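Local coordinates for computationally designed four-helix bundle protein (Synthetic construct, PDB 3U3B), which is of unknown function, being a hyperthermostable four-helix bundle whose hydrophobic core was completely redesigned by flexible-backbone computational design, at residues Asp13-Leu18 with Arg99-Lys104. Residues are numbered along the deposited sequence; the frame is centred on the assembly and turned at random. Where two conformers were deposited one is given.
Sequences DELKEL and RELDKK
Leu15 and Leu101 meet in a small apolar contact that joins the first and last helices of this four-helix bundle, 3-30 and 84-102, close to where the last helix runs out. The backbones stay well apart, with the CA atoms of Lys16 and Leu101 8.4 Å from each other, and the side chain of Leu101 does most of the bridging. With CG anti to the backbone N (chi1 -173°), its branch is carried out toward helix 3-30, where the two methyls meet opposite ends of the Leu15 side chain. CD1 touches the CD1 methyl of Leu15 at 3.8 Å, while CD2 sits against the CB of Leu15 and also reaches Lys16. The two leucines slant across one another, both buried, and Leu15 also packs on Ile52 of helix 36-56, so the pair is probably part of the redesigned core.

Lys16 closes the outer side of the contact. Its CG lies 4.0 Å from Leu101 CD2, and beyond that the chain runs out fully extended, so the aliphatic part flanks the leucine and passes Asp102, with the amino group beyond on the exposed side. The charged atoms stop short of a salt bridge, with Lys16 NZ 4.8 Å from Asp102 OD1; at most a loose electrostatic attraction would be expected there. Lys103 and Lys104 lie in a loop or turn, and the backbone N of Lys104 bonds to the carbonyl O of Leu101 at 2.7 Å. At the polar margin, the nearest approach of Lys16 to Asp102 is from carbon, CE to OD1 at 4.4 Å.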
loop_
_atom_site.group_PDB
_atom_site.type_symbol
_atom_site.label_atom_id
_atom_site.label_comp_id
_atom_site.label_asym_id
_atom_site.label_seq_id
_atom_site.Cartn_x
_atom_site.Cartn_y
_atom_site.Cartn_z
ATOM N N ASP A 13 -4.488 -2.344 13.225
ATOM C CA ASP A 13 -5.804 -2.547 12.636
ATOM C C ASP A 13 -6.102 -1.457 11.594
ATOM O O ASP A 13 -6.737 -1.720 10.568
ATOM C CB ASP A 13 -6.884 -2.548 13.703
ATOM C CG ASP A 13 -6.949 -3.858 14.481
ATOM O OD1 ASP A 13 -6.278 -4.838 14.089
ATOM O OD2 ASP A 13 -7.691 -3.910 15.484
ATOM N N GLU A 14 -5.635 -0.247 11.851
ATOM C CA GLU A 14 -5.813 0.863 10.927
ATOM C C GLU A 14 -5.030 0.609 9.644
ATOM O O GLU A 14 -5.521 0.879 8.534
ATOM C CB GLU A 14 -5.361 2.144 11.609
ATOM C CG GLU A 14 -5.412 3.399 10.779
ATOM C CD GLU A 14 -4.793 4.564 11.523
ATOM O OE1 GLU A 14 -4.000 4.304 12.450
ATOM O OE2 GLU A 14 -5.095 5.730 11.198
ATOM N N LEU A 15 -3.827 0.057 9.794
ATOM C CA LEU A 15 -2.976 -0.237 8.654
ATOM C C LEU A 15 -3.572 -1.362 7.811
ATOM O O LEU A 15 -3.528 -1.317 6.568
ATOM C CB LEU A 15 -1.570 -0.602 9.094
ATOM C CG LEU A 15 -0.682 0.568 9.523
ATOM C CD1 LEU A 15 0.610 0.060 10.215
ATOM C CD2 LEU A 15 -0.367 1.497 8.355
ATOM N N LYS A 16 -4.129 -2.369 8.482
ATOM C CA LYS A 16 -4.820 -3.464 7.792
ATOM C C LYS A 16 -6.065 -3.004 7.030
ATOM O O LYS A 16 -6.363 -3.528 5.944
ATOM C CB LYS A 16 -5.209 -4.561 8.786
ATOM C CG LYS A 16 -4.037 -5.289 9.368
ATOM C CD LYS A 16 -4.509 -6.293 10.411
ATOM C CE LYS A 16 -3.341 -7.029 11.059
ATOM N NZ LYS A 16 -3.794 -8.130 11.981
ATOM N N GLU A 17 -6.804 -2.044 7.585
ATOM C CA GLU A 17 -7.960 -1.474 6.883
ATOM C C GLU A 17 -7.520 -0.704 5.624
ATOM O O GLU A 17 -8.142 -0.825 4.553
ATOM C CB GLU A 17 -8.786 -0.577 7.815
ATOM C CG GLU A 17 -9.872 -1.322 8.604
ATOM C CD GLU A 17 -10.621 -0.448 9.607
ATOM O OE1 GLU A 17 -10.044 0.563 10.070
ATOM O OE2 GLU A 17 -11.790 -0.780 9.931
ATOM N N LEU A 18 -6.452 0.078 5.743
ATOM C CA LEU A 18 -5.910 0.791 4.592
ATOM C C LEU A 18 -5.433 -0.182 3.508
ATOM O O LEU A 18 -5.672 0.063 2.330
ATOM C CB LEU A 18 -4.768 1.725 5.023
ATOM C CG LEU A 18 -5.193 2.862 5.939
ATOM C CD1 LEU A 18 -3.978 3.527 6.539
ATOM C CD2 LEU A 18 -6.039 3.882 5.170
ATOM N N ARG A 99 2.318 -9.411 5.068
ATOM C CA ARG A 99 3.046 -10.407 5.855
ATOM C C ARG A 99 3.929 -9.718 6.898
ATOM O O ARG A 99 3.956 -10.117 8.075
ATOM C CB ARG A 99 3.928 -11.298 4.979
ATOM C CG ARG A 99 3.149 -12.210 4.026
ATOM C CD ARG A 99 2.236 -13.152 4.763
ATOM N NE ARG A 99 1.682 -14.200 3.879
ATOM C CZ ARG A 99 1.060 -15.293 4.317
ATOM N NH1 ARG A 99 0.912 -15.497 5.622
ATOM N NH2 ARG A 99 0.596 -16.202 3.467
ATOM N N GLU A 100 4.683 -8.724 6.445
ATOM C CA GLU A 100 5.659 -8.048 7.301
ATOM C C GLU A 100 4.940 -7.403 8.470
ATOM O O GLU A 100 5.434 -7.381 9.600
ATOM C CB GLU A 100 6.436 -7.001 6.497
ATOM C CG GLU A 100 7.630 -6.426 7.231
ATOM C CD GLU A 100 8.677 -7.479 7.539
ATOM O OE1 GLU A 100 8.908 -8.356 6.676
ATOM O OE2 GLU A 100 9.257 -7.433 8.647
ATOM N N LEU A 101 3.755 -6.884 8.194
ATOM C CA LEU A 101 2.956 -6.248 9.211
ATOM C C LEU A 101 2.465 -7.276 10.209
ATOM O O LEU A 101 2.473 -7.035 11.414
ATOM C CB LEU A 101 1.776 -5.538 8.559
ATOM C CG LEU A 101 0.967 -4.688 9.521
ATOM C CD1 LEU A 101 1.848 -3.570 10.112
ATOM C CD2 LEU A 101 -0.240 -4.120 8.812
ATOM N N ASP A 102 2.048 -8.430 9.708
ATOM C CA ASP A 102 1.520 -9.501 10.559
ATOM C C ASP A 102 2.485 -9.832 11.688
ATOM O O ASP A 102 2.082 -10.315 12.752
ATOM C CB ASP A 102 1.256 -10.759 9.723
ATOM C CG ASP A 102 0.040 -10.620 8.818
ATOM O OD1 ASP A 102 -0.564 -9.522 8.786
ATOM O OD2 ASP A 102 -0.305 -11.609 8.128
ATOM N N LYS A 103 3.761 -9.569 11.442
ATOM C CA LYS A 103 4.803 -9.813 12.426
ATOM C C LYS A 103 4.839 -8.774 13.549
ATOM O O LYS A 103 5.680 -8.873 14.454
ATOM C CB LYS A 103 6.158 -9.830 11.727
ATOM C CG LYS A 103 6.331 -10.964 10.751
ATOM C CD LYS A 103 7.692 -10.866 10.107
ATOM C CE LYS A 103 7.968 -12.032 9.185
ATOM N NZ LYS A 103 9.283 -11.863 8.501
ATOM N N LYS A 104 3.934 -7.794 13.505
ATOM C CA LYS A 104 3.876 -6.751 14.535
ATOM C C LYS A 104 2.889 -7.101 15.651
ATOM O O LYS A 104 2.954 -6.541 16.751
ATOM C CB LYS A 104 3.520 -5.398 13.916
ATOM C CG LYS A 104 4.582 -4.847 12.975
ATOM C CD LYS A 104 5.942 -4.939 13.633
ATOM C CE LYS A 104 7.064 -4.533 12.712
ATOM N NZ LYS A 104 8.360 -4.553 13.473
#